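Side-chain contacts in TetR-family transcriptional regulator (Pectobacterium atrosepticum, PDB 2HYT), which probably binds DNA as a dimeric transcriptional regulator, as its helix-turn-helix family does: residues A[87-92]-A[187-192]; A[99-104]-A[173-178]; A[112-117]-A[164-169]; A[126-131]-A[156-161]; A[137-140]-A[144-147]. One frame throughout, in Å; residues are numbered along the deposited sequence. Where two conformers were deposited one is given.

In the fold
All five contacts lie in the all-helical C-terminal domain and nest along the chain: contact 1 joins the outermost segments, 87-92 and 187-192, contact 2 lies inside it, then contacts 3 and 4, and contact 5 closes the shortest loop. Helix 174-190 serves contacts 1 and 2, helix 103-117 contacts 2 and 3, helix 150-170 contacts 3 and 4, and helix 122-141 contacts 4 and 5. Contacts 1 and 5 touch, centres 12 Å apart; contacts 2 and 3 touch at the same spacing, and 30 Å separates the centres of contacts 3 and 5. All reach the second subunit, contact 2 through R177 alone, so several helices serve both core and subunit interface.

Contact 1: residues A[87-92]-A[187-192]; sequences EGFRCR and LLLRGL. With EDO (1,2-ethanediol), chain B.
The ring of F89 meets two leucines, L189 of helix 174-190 and L192 just after it, each at its own angle. L189 crosses it obliquely, its CD2 standing 3.9 Å from F89 CZ and equally close to CE2, while the side chain of L192 runs at about a right angle to that of F89 and brings CD1 to 4.1 Å from the same F89 CZ. The ring gets there because F89 carries its CG anti to the backbone N (chi1 160°), which carries CZ to a methyl of each leucine.

Here helix 85-98 packs against the end of helix 174-190, in the helical C-terminal domain of a TetR-type regulator. I157 of helix 150-170 touches both F89 and L192, so a third helix closes the same apolar core, and L192 also packs on L188 of the second subunit.

R90 adds only its aliphatic part. Its CG lies 4.4 Å from L189 CD1, while its NE pairs with E186 in a salt bridge; a further bridge, from NH1 to E87, is doubtful because E87 was modelled in two conformers. R92 points its extended chain to another side of helix 85-98: NE gives a nearly straight bond (166°) to O1 of an ethanediol, 2.9 Å away and in the guanidinium plane, and NH2 reaches S131.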
# COMPACT_ATOMS: atom_id res chain seq x y z
N GLU A 87 -13.60 -21.17 -5.23
CA GLU A 87 -13.09 -21.53 -3.90
C GLU A 87 -11.57 -21.43 -3.88
O GLU A 87 -10.99 -21.04 -2.88
CB GLU A 87 -13.58 -22.91 -3.48
CG GLU A 87 -15.09 -23.02 -3.35
CD GLU A 87 -15.68 -22.12 -2.28
OE1 GLU A 87 -15.00 -21.84 -1.27
OE2 GLU A 87 -16.83 -21.71 -2.44
N GLY A 88 -10.92 -21.75 -4.99
CA GLY A 88 -9.49 -21.60 -5.08
C GLY A 88 -9.05 -20.13 -4.95
O GLY A 88 -8.01 -19.80 -4.36
N PHE A 89 -9.84 -19.24 -5.53
CA PHE A 89 -9.57 -17.80 -5.44
C PHE A 89 -9.76 -17.32 -4.00
O PHE A 89 -8.91 -16.60 -3.49
CB PHE A 89 -10.51 -17.06 -6.42
CG PHE A 89 -10.68 -15.60 -6.11
CD1 PHE A 89 -9.72 -14.71 -6.46
CD2 PHE A 89 -11.82 -15.13 -5.47
CE1 PHE A 89 -9.89 -13.35 -6.19
CE2 PHE A 89 -11.99 -13.80 -5.21
CZ PHE A 89 -11.00 -12.89 -5.57
N ARG A 90 -10.85 -17.73 -3.35
CA ARG A 90 -11.07 -17.38 -1.91
C ARG A 90 -9.92 -17.92 -1.09
O ARG A 90 -9.42 -17.23 -0.20
CB ARG A 90 -12.39 -17.96 -1.39
CG ARG A 90 -13.62 -17.26 -1.99
CD ARG A 90 -14.94 -17.88 -1.48
NE ARG A 90 -14.97 -18.05 -0.03
CZ ARG A 90 -15.70 -18.94 0.63
NH1 ARG A 90 -16.51 -19.77 -0.01
NH2 ARG A 90 -15.60 -19.00 1.95
N CYS A 91 -9.53 -19.16 -1.34
CA CYS A 91 -8.46 -19.78 -0.58
C CYS A 91 -7.13 -19.06 -0.75
O CYS A 91 -6.42 -18.89 0.20
CB CYS A 91 -8.33 -21.23 -0.99
SG CYS A 91 -7.17 -22.13 -0.02
N ARG A 92 -6.84 -18.64 -1.98
CA ARG A 92 -5.63 -17.90 -2.28
C ARG A 92 -5.62 -16.54 -1.55
O ARG A 92 -4.61 -16.13 -0.92
CB ARG A 92 -5.53 -17.68 -3.77
CG ARG A 92 -4.36 -16.86 -4.19
CD ARG A 92 -4.16 -16.96 -5.67
NE ARG A 92 -3.38 -15.83 -6.17
CZ ARG A 92 -2.90 -15.76 -7.40
NH1 ARG A 92 -3.08 -16.74 -8.27
NH2 ARG A 92 -2.22 -14.66 -7.75
N LEU A 187 -16.93 -10.77 2.90
CA LEU A 187 -17.99 -9.85 2.51
C LEU A 187 -17.61 -9.05 1.28
O LEU A 187 -18.44 -8.77 0.42
CB LEU A 187 -18.30 -8.85 3.64
CG LEU A 187 -18.89 -9.45 4.89
CD1 LEU A 187 -19.02 -8.26 5.87
CD2 LEU A 187 -20.25 -10.13 4.61
N LEU A 188 -16.37 -8.61 1.21
CA LEU A 188 -15.94 -7.92 -0.01
C LEU A 188 -15.95 -8.82 -1.23
O LEU A 188 -16.31 -8.41 -2.34
CB LEU A 188 -14.55 -7.36 0.13
CG LEU A 188 -14.37 -6.02 0.82
CD1 LEU A 188 -12.91 -5.68 0.71
CD2 LEU A 188 -15.26 -4.92 0.20
N LEU A 189 -15.52 -10.05 -1.06
CA LEU A 189 -15.38 -10.92 -2.23
C LEU A 189 -16.72 -11.40 -2.75
O LEU A 189 -16.88 -11.66 -3.94
CB LEU A 189 -14.50 -12.13 -1.90
CG LEU A 189 -13.06 -11.82 -1.51
CD1 LEU A 189 -12.29 -13.12 -1.32
CD2 LEU A 189 -12.34 -10.92 -2.54
N ARG A 190 -17.70 -11.54 -1.89
CA ARG A 190 -18.93 -12.17 -2.33
C ARG A 190 -19.67 -11.38 -3.41
O ARG A 190 -20.40 -11.98 -4.24
CB ARG A 190 -19.82 -12.51 -1.13
CG ARG A 190 -20.52 -11.33 -0.54
CD ARG A 190 -21.21 -11.78 0.73
NE ARG A 190 -21.91 -10.65 1.33
CZ ARG A 190 -22.77 -10.75 2.34
NH1 ARG A 190 -23.05 -11.93 2.88
NH2 ARG A 190 -23.37 -9.66 2.81
N GLY A 191 -19.44 -10.06 -3.45
CA GLY A 191 -20.08 -9.19 -4.44
C GLY A 191 -19.53 -9.40 -5.84
O GLY A 191 -20.15 -9.02 -6.82
N LEU A 192 -18.35 -10.00 -5.94
CA LEU A 192 -17.79 -10.29 -7.27
C LEU A 192 -18.57 -11.33 -8.04
O LEU A 192 -18.46 -11.37 -9.28
CB LEU A 192 -16.36 -10.75 -7.14
CG LEU A 192 -15.47 -9.75 -6.40
CD1 LEU A 192 -14.04 -10.26 -6.52
CD2 LEU A 192 -15.61 -8.35 -6.93
C1 EDO B . -2.86 -12.87 -3.42
O1 EDO B . -2.45 -13.64 -4.58
C2 EDO B . -2.27 -11.46 -3.56
O2 EDO B . -2.92 -10.72 -4.62

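Contact 2: residues A[99-104]-A[173-178]; sequences MALEPE and DGNARL. With EDO (1,2-ethanediol), chain D.
L101 drives its two methyl groups against the start of helix 174-190, a helix start capped by D173 in the helical C-terminal domain of this TetR-type regulator. The tight part is all leucine and backbone. CD2 of L101 lies 3.6 Å from G174 C and equally near its CA, so one methyl rests directly on the main chain where the glycine has no side chain to stand in the way. The other methyl, CD1, is pressed to 3.4 Å from L178 CD2, closer than carbons usually pack. L178 reaches it with its CG anti to the backbone N (chi1 172°), and the two leucines meet at a slant. I168 touches both of them, bringing helix 150-170 into this apolar cluster.

The looser side lies toward N175, an exposed residue whose amide end turns back to the contact and sets OD1 3.3 Å from L101 CD1, an approach to a methyl and no hydrogen bond. Farther along the first segment, beyond the N-cap residue E102, E104 takes no part in the leucine packing. Its OE1 instead accepts a hydrogen bond of 2.7 Å from O2 of an ethanediol and forms a salt bridge with R22. At the other helix start, D173 OD1 receives A176 N at 3.1 Å, the N-H coming in from above the carboxylate plane.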
# COMPACT_ATOMS: atom_id res chain seq x y z
N MSE A 99 -0.53 -15.80 5.72
CA MSE A 99 0.92 -15.60 5.68
C MSE A 99 1.40 -14.50 6.60
O MSE A 99 2.57 -14.52 7.02
CB MSE A 99 1.33 -15.29 4.27
CG MSE A 99 1.43 -16.46 3.47
SE MSE A 99 1.71 -15.97 1.55
CE MSE A 99 1.82 -17.75 0.98
N ALA A 100 0.53 -13.55 6.97
CA ALA A 100 0.92 -12.45 7.85
C ALA A 100 1.25 -12.91 9.27
O ALA A 100 1.77 -12.13 10.06
CB ALA A 100 -0.17 -11.40 7.91
N LEU A 101 0.90 -14.15 9.61
CA LEU A 101 1.25 -14.71 10.93
C LEU A 101 2.46 -15.63 10.87
O LEU A 101 2.91 -16.13 11.91
CB LEU A 101 0.08 -15.44 11.53
CG LEU A 101 -1.18 -14.58 11.81
CD1 LEU A 101 -2.25 -15.42 12.56
CD2 LEU A 101 -0.84 -13.30 12.56
N GLU A 102 3.00 -15.90 9.68
CA GLU A 102 4.21 -16.71 9.60
C GLU A 102 5.38 -15.85 10.03
O GLU A 102 5.54 -14.72 9.55
CB GLU A 102 4.41 -17.24 8.16
CG GLU A 102 3.25 -18.12 7.71
CD GLU A 102 3.44 -18.71 6.34
OE1 GLU A 102 4.53 -18.49 5.72
OE2 GLU A 102 2.50 -19.41 5.87
N PRO A 103 6.21 -16.33 10.95
CA PRO A 103 7.23 -15.41 11.50
C PRO A 103 8.12 -14.67 10.49
O PRO A 103 8.38 -13.48 10.69
CB PRO A 103 8.06 -16.33 12.43
CG PRO A 103 7.14 -17.36 12.81
CD PRO A 103 6.21 -17.62 11.65
N GLU A 104 8.59 -15.32 9.42
CA GLU A 104 9.45 -14.60 8.51
C GLU A 104 8.73 -13.47 7.76
O GLU A 104 9.26 -12.38 7.61
CB GLU A 104 10.08 -15.55 7.48
CG GLU A 104 11.04 -14.80 6.60
CD GLU A 104 11.91 -15.73 5.80
OE1 GLU A 104 11.33 -16.64 5.18
OE2 GLU A 104 13.14 -15.50 5.76
N ASP A 173 -2.30 -9.16 18.97
CA ASP A 173 -3.09 -10.37 18.75
C ASP A 173 -3.35 -10.57 17.26
O ASP A 173 -4.46 -10.36 16.75
CB ASP A 173 -4.38 -10.39 19.57
CG ASP A 173 -4.88 -11.79 19.82
OD1 ASP A 173 -4.60 -12.68 18.97
OD2 ASP A 173 -5.50 -12.02 20.89
N GLY A 174 -2.31 -11.00 16.58
CA GLY A 174 -2.42 -11.31 15.17
C GLY A 174 -3.42 -12.40 14.89
O GLY A 174 -4.12 -12.36 13.88
N ASN A 175 -3.51 -13.42 15.76
CA ASN A 175 -4.48 -14.49 15.52
C ASN A 175 -5.91 -14.00 15.46
O ASN A 175 -6.69 -14.37 14.56
CB ASN A 175 -4.38 -15.54 16.62
CG ASN A 175 -3.07 -16.29 16.60
OD1 ASN A 175 -2.63 -16.74 15.55
ND2 ASN A 175 -2.46 -16.45 17.77
N ALA A 176 -6.24 -13.12 16.41
CA ALA A 176 -7.57 -12.47 16.46
C ALA A 176 -7.81 -11.64 15.19
O ALA A 176 -8.86 -11.76 14.54
CB ALA A 176 -7.68 -11.61 17.69
N ARG A 177 -6.84 -10.80 14.85
CA ARG A 177 -6.97 -9.93 13.67
C ARG A 177 -7.10 -10.78 12.41
O ARG A 177 -7.89 -10.44 11.50
CB ARG A 177 -5.77 -9.00 13.54
CG ARG A 177 -5.79 -7.93 14.60
CD ARG A 177 -4.91 -6.78 14.24
NE ARG A 177 -5.08 -5.74 15.23
CZ ARG A 177 -4.53 -4.53 15.19
NH1 ARG A 177 -3.74 -4.19 14.21
NH2 ARG A 177 -4.76 -3.64 16.16
N LEU A 178 -6.34 -11.85 12.31
CA LEU A 178 -6.49 -12.72 11.11
C LEU A 178 -7.94 -13.21 10.88
O LEU A 178 -8.46 -13.15 9.76
CB LEU A 178 -5.50 -13.90 11.15
CG LEU A 178 -5.66 -14.99 10.09
CD1 LEU A 178 -5.52 -14.40 8.67
CD2 LEU A 178 -4.68 -16.15 10.29
C1 EDO D . 8.16 -17.52 2.01
O1 EDO D . 7.23 -18.56 1.68
C2 EDO D . 8.88 -17.98 3.28
O2 EDO D . 8.75 -17.03 4.32

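Contact 3: residues A[112-117]-A[164-169]; sequences DARAVL and AAFWIA. With EDO (1,2-ethanediol), chain C.
A cation-pi stack joins helix 103-117 to helix 150-170 close to the subunit interface, with R114 laid over one face of the F166 ring. The guanidinium and ring planes are 5° apart, and R114 CZ stands 4.1 Å from the centroid of the F166 ring, 28° off its normal. The contact starts before the charged end: R114 CG lies 3.5 Å from F166 CE1, and NE comes equally close to CD1. An extended chain, leaving with CG anti to the backbone N (chi1 -161°), carries the arginine across the ring from CE1 toward CB.

Lying flat leaves the N-H groups to point outward along the rim of the guanidinium. NH1 makes a salt bridge with E170, which would partly balance its charge, and is weakly bonded to a water that also donates to F166 O at 3.1 Å. NH2 gives a straight bond of 2.9 Å to O2 of an ethanediol, in the guanidinium plane; it is also hydrogen-bonded to Q125 of the second subunit. A ring on one face and an ethanediol oxygen at the edge make this a parallel arginine-aromatic stack, set at the dimer interface of a TetR-type C-terminal domain.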
# COMPACT_ATOMS: atom_id res chain seq x y z
N ASP A 112 9.72 -5.12 9.00
CA ASP A 112 11.04 -4.56 8.68
C ASP A 112 11.05 -3.87 7.33
O ASP A 112 11.43 -2.70 7.24
CB ASP A 112 12.10 -5.66 8.72
CG ASP A 112 12.26 -6.27 10.09
OD1 ASP A 112 12.23 -5.55 11.10
OD2 ASP A 112 12.45 -7.48 10.15
N ALA A 113 10.69 -4.57 6.26
CA ALA A 113 10.67 -3.95 4.93
C ALA A 113 9.69 -2.79 4.89
O ALA A 113 9.92 -1.80 4.19
CB ALA A 113 10.31 -4.96 3.82
N ARG A 114 8.57 -2.92 5.60
CA ARG A 114 7.61 -1.81 5.70
C ARG A 114 8.27 -0.54 6.22
O ARG A 114 8.16 0.51 5.58
CB ARG A 114 6.45 -2.20 6.64
CG ARG A 114 5.25 -1.33 6.42
CD ARG A 114 4.24 -1.46 7.52
NE ARG A 114 3.04 -0.75 7.11
CZ ARG A 114 1.94 -0.66 7.87
NH1 ARG A 114 1.92 -1.20 9.07
NH2 ARG A 114 0.90 -0.01 7.42
N ALA A 115 8.98 -0.65 7.34
CA ALA A 115 9.59 0.51 7.99
C ALA A 115 10.84 1.00 7.26
O ALA A 115 11.10 2.20 7.16
CB ALA A 115 9.99 0.14 9.44
N VAL A 116 11.63 0.06 6.74
CA VAL A 116 12.96 0.37 6.19
C VAL A 116 12.94 0.72 4.71
O VAL A 116 13.67 1.63 4.25
CB VAL A 116 13.92 -0.82 6.43
CG1 VAL A 116 15.26 -0.64 5.70
CG2 VAL A 116 14.20 -1.01 7.94
N LEU A 117 12.15 -0.01 3.94
CA LEU A 117 12.12 0.15 2.49
C LEU A 117 10.85 0.82 1.99
O LEU A 117 10.79 1.14 0.80
CB LEU A 117 12.29 -1.19 1.77
CG LEU A 117 13.52 -2.02 2.12
CD1 LEU A 117 13.39 -3.39 1.43
CD2 LEU A 117 14.78 -1.29 1.75
N ALA A 164 -4.57 -5.26 4.65
CA ALA A 164 -5.06 -6.12 5.73
C ALA A 164 -3.91 -6.94 6.34
O ALA A 164 -3.88 -7.15 7.54
CB ALA A 164 -6.20 -6.98 5.24
N ALA A 165 -2.97 -7.41 5.52
CA ALA A 165 -1.78 -8.13 6.04
C ALA A 165 -0.95 -7.24 6.95
O ALA A 165 -0.55 -7.67 8.03
CB ALA A 165 -0.96 -8.70 4.92
N PHE A 166 -0.72 -5.99 6.57
CA PHE A 166 -0.04 -5.03 7.45
C PHE A 166 -0.75 -4.90 8.78
O PHE A 166 -0.10 -4.94 9.85
CB PHE A 166 0.03 -3.65 6.82
CG PHE A 166 1.07 -3.51 5.74
CD1 PHE A 166 2.36 -4.01 5.91
CD2 PHE A 166 0.80 -2.76 4.60
CE1 PHE A 166 3.32 -3.82 4.91
CE2 PHE A 166 1.76 -2.60 3.60
CZ PHE A 166 3.03 -3.12 3.79
N TRP A 167 -2.06 -4.78 8.70
CA TRP A 167 -2.92 -4.57 9.86
C TRP A 167 -2.80 -5.80 10.76
O TRP A 167 -2.55 -5.69 11.98
CB TRP A 167 -4.35 -4.32 9.42
CG TRP A 167 -5.29 -4.16 10.53
CD1 TRP A 167 -5.38 -3.09 11.39
CD2 TRP A 167 -6.28 -5.10 10.96
NE1 TRP A 167 -6.38 -3.30 12.30
CE2 TRP A 167 -6.94 -4.53 12.06
CE3 TRP A 167 -6.70 -6.36 10.51
CZ2 TRP A 167 -7.96 -5.18 12.72
CZ3 TRP A 167 -7.72 -6.99 11.17
CH2 TRP A 167 -8.30 -6.43 12.29
N ILE A 168 -2.88 -6.98 10.18
CA ILE A 168 -2.78 -8.20 11.00
C ILE A 168 -1.41 -8.25 11.69
O ILE A 168 -1.31 -8.62 12.88
CB ILE A 168 -2.99 -9.46 10.15
CG1 ILE A 168 -4.43 -9.55 9.69
CG2 ILE A 168 -2.58 -10.71 10.89
CD1 ILE A 168 -4.71 -10.46 8.48
N ALA A 169 -0.37 -7.84 10.98
CA ALA A 169 1.01 -7.89 11.49
C ALA A 169 1.30 -6.80 12.53
O ALA A 169 2.30 -6.90 13.23
CB ALA A 169 2.02 -7.87 10.31
C1 EDO C . -4.04 -0.38 8.92
O1 EDO C . -3.97 -0.16 10.33
C2 EDO C . -2.68 -0.90 8.49
O2 EDO C . -1.65 0.04 8.83
O HOH W 1 2.87 -4.15 9.98

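Contact 4: residues A[126-131]-A[156-161]; sequences RHCVES and LIYGSL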
# COMPACT_ATOMS: atom_id res chain seq x y z
N ARG A 126 3.12 -4.29 -9.07
CA ARG A 126 2.59 -4.52 -10.42
C ARG A 126 2.68 -6.00 -10.73
O ARG A 126 1.78 -6.55 -11.38
CB ARG A 126 3.36 -3.67 -11.43
CG ARG A 126 2.92 -2.20 -11.36
CD ARG A 126 3.49 -1.30 -12.45
NE ARG A 126 4.91 -1.03 -12.24
CZ ARG A 126 5.40 0.03 -11.61
NH1 ARG A 126 4.61 0.96 -11.11
NH2 ARG A 126 6.71 0.17 -11.48
N HIS A 127 3.75 -6.65 -10.29
CA HIS A 127 3.87 -8.08 -10.48
C HIS A 127 2.74 -8.91 -9.79
O HIS A 127 2.18 -9.83 -10.37
CB HIS A 127 5.24 -8.52 -9.96
CG HIS A 127 5.63 -9.88 -10.42
ND1 HIS A 127 5.58 -10.99 -9.60
CD2 HIS A 127 6.07 -10.32 -11.62
CE1 HIS A 127 5.98 -12.05 -10.28
NE2 HIS A 127 6.28 -11.68 -11.50
N CYS A 128 2.42 -8.56 -8.56
CA CYS A 128 1.38 -9.23 -7.82
C CYS A 128 0.05 -8.99 -8.52
O CYS A 128 -0.82 -9.89 -8.60
CB CYS A 128 1.30 -8.68 -6.39
SG CYS A 128 2.66 -9.10 -5.32
N VAL A 129 -0.13 -7.76 -8.98
CA VAL A 129 -1.39 -7.43 -9.66
C VAL A 129 -1.53 -8.24 -10.95
O VAL A 129 -2.62 -8.72 -11.25
CB VAL A 129 -1.50 -5.93 -9.90
CG1 VAL A 129 -2.61 -5.59 -10.88
CG2 VAL A 129 -1.66 -5.20 -8.53
N GLU A 130 -0.45 -8.38 -11.72
CA GLU A 130 -0.52 -9.15 -12.96
C GLU A 130 -0.90 -10.61 -12.70
O GLU A 130 -1.67 -11.19 -13.45
CB GLU A 130 0.80 -9.03 -13.71
CG GLU A 130 0.96 -7.64 -14.30
CD GLU A 130 2.37 -7.29 -14.73
OE1 GLU A 130 3.28 -8.14 -14.55
OE2 GLU A 130 2.56 -6.16 -15.24
N SER A 131 -0.38 -11.19 -11.62
CA SER A 131 -0.71 -12.57 -11.25
C SER A 131 -2.18 -12.67 -10.90
O SER A 131 -2.90 -13.54 -11.39
CB SER A 131 0.13 -13.04 -10.09
OG SER A 131 -0.18 -14.38 -9.76
N LEU A 156 -7.49 -3.52 -6.97
CA LEU A 156 -8.33 -3.36 -5.82
C LEU A 156 -8.15 -4.52 -4.83
O LEU A 156 -7.91 -4.31 -3.65
CB LEU A 156 -9.80 -3.25 -6.22
CG LEU A 156 -10.16 -1.92 -6.89
CD1 LEU A 156 -11.45 -2.13 -7.75
CD2 LEU A 156 -10.32 -0.82 -5.87
N ILE A 157 -8.24 -5.74 -5.36
CA ILE A 157 -8.12 -6.93 -4.50
C ILE A 157 -6.73 -7.03 -3.84
O ILE A 157 -6.63 -7.17 -2.63
CB ILE A 157 -8.44 -8.23 -5.30
CG1 ILE A 157 -9.90 -8.23 -5.78
CG2 ILE A 157 -8.10 -9.47 -4.48
CD1 ILE A 157 -10.17 -9.36 -6.81
N TYR A 158 -5.68 -6.95 -4.65
CA TYR A 158 -4.31 -6.96 -4.14
C TYR A 158 -4.14 -5.87 -3.06
O TYR A 158 -3.59 -6.12 -1.96
CB TYR A 158 -3.26 -6.83 -5.27
CG TYR A 158 -1.91 -6.47 -4.67
CD1 TYR A 158 -1.17 -7.44 -4.00
CD2 TYR A 158 -1.42 -5.21 -4.71
CE1 TYR A 158 0.02 -7.13 -3.38
CE2 TYR A 158 -0.23 -4.88 -4.10
CZ TYR A 158 0.51 -5.86 -3.48
OH TYR A 158 1.71 -5.53 -2.89
N GLY A 159 -4.64 -4.63 -3.31
CA GLY A 159 -4.52 -3.55 -2.34
C GLY A 159 -5.18 -3.89 -1.02
O GLY A 159 -4.64 -3.64 0.06
N SER A 160 -6.36 -4.50 -1.09
CA SER A 160 -7.08 -4.84 0.14
C SER A 160 -6.26 -5.82 0.98
O SER A 160 -6.13 -5.68 2.20
CB SER A 160 -8.46 -5.41 -0.18
OG SER A 160 -8.45 -6.74 -0.70
N LEU A 161 -5.71 -6.81 0.29
CA LEU A 161 -4.99 -7.90 0.95
C LEU A 161 -3.70 -7.39 1.54
O LEU A 161 -3.35 -7.74 2.65
CB LEU A 161 -4.71 -9.02 -0.03
CG LEU A 161 -5.92 -9.76 -0.58
CD1 LEU A 161 -5.47 -10.79 -1.67
CD2 LEU A 161 -6.67 -10.46 0.53
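C128 and V129 of helix 122-141 both pack on Y158, in three kinds of contact. The first is a CH-pi contact: C128 CB sits over one face of the ring, 4.0 Å from its centroid and 29° off the normal, with Y158 CE1 its nearest ring atom at 3.6 Å. The second involves the sulfur of the same cysteine. In the conformer described, SG is anti to the carbonyl carbon (chi1 -70°) and stands 4.6 Å from the centroid of the Y158 ring, an oblique sulfur-aromatic contact, doubtful because the residue was modelled in two conformers.

Helices 122-141 and 150-170 are brought together here, within the helical C-terminal domain of a TetR-type regulator, and both also border the second subunit. Y158 packs on E163 of that subunit, while R126, two residues before C128, forms a salt bridge with its E170.

Plain apolar packing is the third kind. V129 CG2 lies 3.8 Å from Y158 CD2 and also near CB, the two side chains running at about a right angle; C128 lies nearer CE1 and V129 nearer CD2, both on the same side of the ring plane. No hydrogen bond crosses between the two segments. Within helix 150-170, S160 OG donates to I157 O at 2.7 Å, in the carbonyl plane and on a lone pair. The same oxygen also accepts the helical bond from L161 N.

Contact 5: residues A[137-140]-A[144-147]; sequences DNLI and VVAE
The carbonyl oxygen of L139 is gripped by two successive backbone N-H groups, those of V144 and V145. V144 N approaches almost in line with the C=O bond, at 3.0 Å from L139 O but with a bent N-H angle of 136°. V145 N, at 3.1 Å from L139 O, gives the straighter bond (175°) yet comes from well above the carbonyl plane. The chain thus folds back on the end of helix 122-141, in the turn that leads to helix 150-170 of the TetR-type C-terminal domain. I140 CA makes a C-H...O contact of 3.5 Å with V145 O, and a water donates to both V145 O and I140 O.

V145 spreads its two methyls, CG2 against L139 CB at 3.7 Å and CG1 against I140 CG1 at the same distance. F89 touches L139 from helix 85-98, and A146 is bonded through its backbone to L192.

L139 O is held by two N-H groups and I140 O by water, so these two carbonyls near the helix end find local partners while L139 and V145 turn apolar surface to the core.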
# COMPACT_ATOMS: atom_id res chain seq x y z
N ASP A 137 -9.27 -12.64 -14.78
CA ASP A 137 -9.60 -12.77 -16.21
C ASP A 137 -10.25 -14.13 -16.46
O ASP A 137 -11.31 -14.24 -17.08
CB ASP A 137 -8.31 -12.61 -17.02
CG ASP A 137 -8.54 -12.60 -18.51
OD1 ASP A 137 -8.88 -13.67 -19.05
OD2 ASP A 137 -8.30 -11.54 -19.15
N ASN A 138 -9.60 -15.18 -15.95
CA ASN A 138 -10.13 -16.53 -16.03
C ASN A 138 -11.54 -16.64 -15.45
O ASN A 138 -12.44 -17.20 -16.11
CB ASN A 138 -9.16 -17.52 -15.41
CG ASN A 138 -9.70 -18.93 -15.33
OD1 ASN A 138 -10.51 -19.23 -14.48
ND2 ASN A 138 -9.32 -19.77 -16.27
N LEU A 139 -11.75 -16.14 -14.23
CA LEU A 139 -13.04 -16.23 -13.56
C LEU A 139 -14.12 -15.42 -14.25
O LEU A 139 -15.30 -15.81 -14.26
CB LEU A 139 -12.91 -15.76 -12.11
CG LEU A 139 -12.07 -16.68 -11.21
CD1 LEU A 139 -11.68 -15.96 -9.90
CD2 LEU A 139 -12.83 -17.98 -10.89
N ILE A 140 -13.73 -14.29 -14.84
CA ILE A 140 -14.69 -13.53 -15.65
C ILE A 140 -15.08 -14.30 -16.92
O ILE A 140 -16.26 -14.42 -17.27
CB ILE A 140 -14.17 -12.11 -15.96
CG1 ILE A 140 -14.15 -11.29 -14.69
CG2 ILE A 140 -15.14 -11.46 -17.01
CD1 ILE A 140 -13.28 -10.01 -14.77
N VAL A 144 -18.07 -16.77 -13.74
CA VAL A 144 -18.15 -16.86 -12.28
C VAL A 144 -18.15 -15.48 -11.64
O VAL A 144 -18.97 -15.20 -10.74
CB VAL A 144 -16.98 -17.74 -11.69
CG1 VAL A 144 -16.95 -17.72 -10.16
CG2 VAL A 144 -17.09 -19.20 -12.24
N VAL A 145 -17.22 -14.63 -12.09
CA VAL A 145 -17.06 -13.25 -11.62
C VAL A 145 -17.69 -12.29 -12.63
O VAL A 145 -17.54 -12.44 -13.85
CB VAL A 145 -15.59 -12.92 -11.32
CG1 VAL A 145 -15.30 -11.34 -11.17
CG2 VAL A 145 -15.14 -13.67 -10.07
N ALA A 146 -18.44 -11.32 -12.11
CA ALA A 146 -19.10 -10.33 -12.95
C ALA A 146 -18.12 -9.51 -13.80
O ALA A 146 -16.95 -9.33 -13.44
CB ALA A 146 -19.97 -9.36 -12.07
N GLU A 147 -18.60 -9.02 -14.95
CA GLU A 147 -17.75 -8.30 -15.88
C GLU A 147 -17.13 -7.07 -15.22
O GLU A 147 -17.82 -6.28 -14.55
CB GLU A 147 -18.54 -7.91 -17.12
CG GLU A 147 -18.80 -9.08 -18.04
CD GLU A 147 -17.75 -9.22 -19.12
OE1 GLU A 147 -16.56 -8.91 -18.86
OE2 GLU A 147 -18.14 -9.63 -20.23
O HOH W 2 -18.52 -12.94 -16.25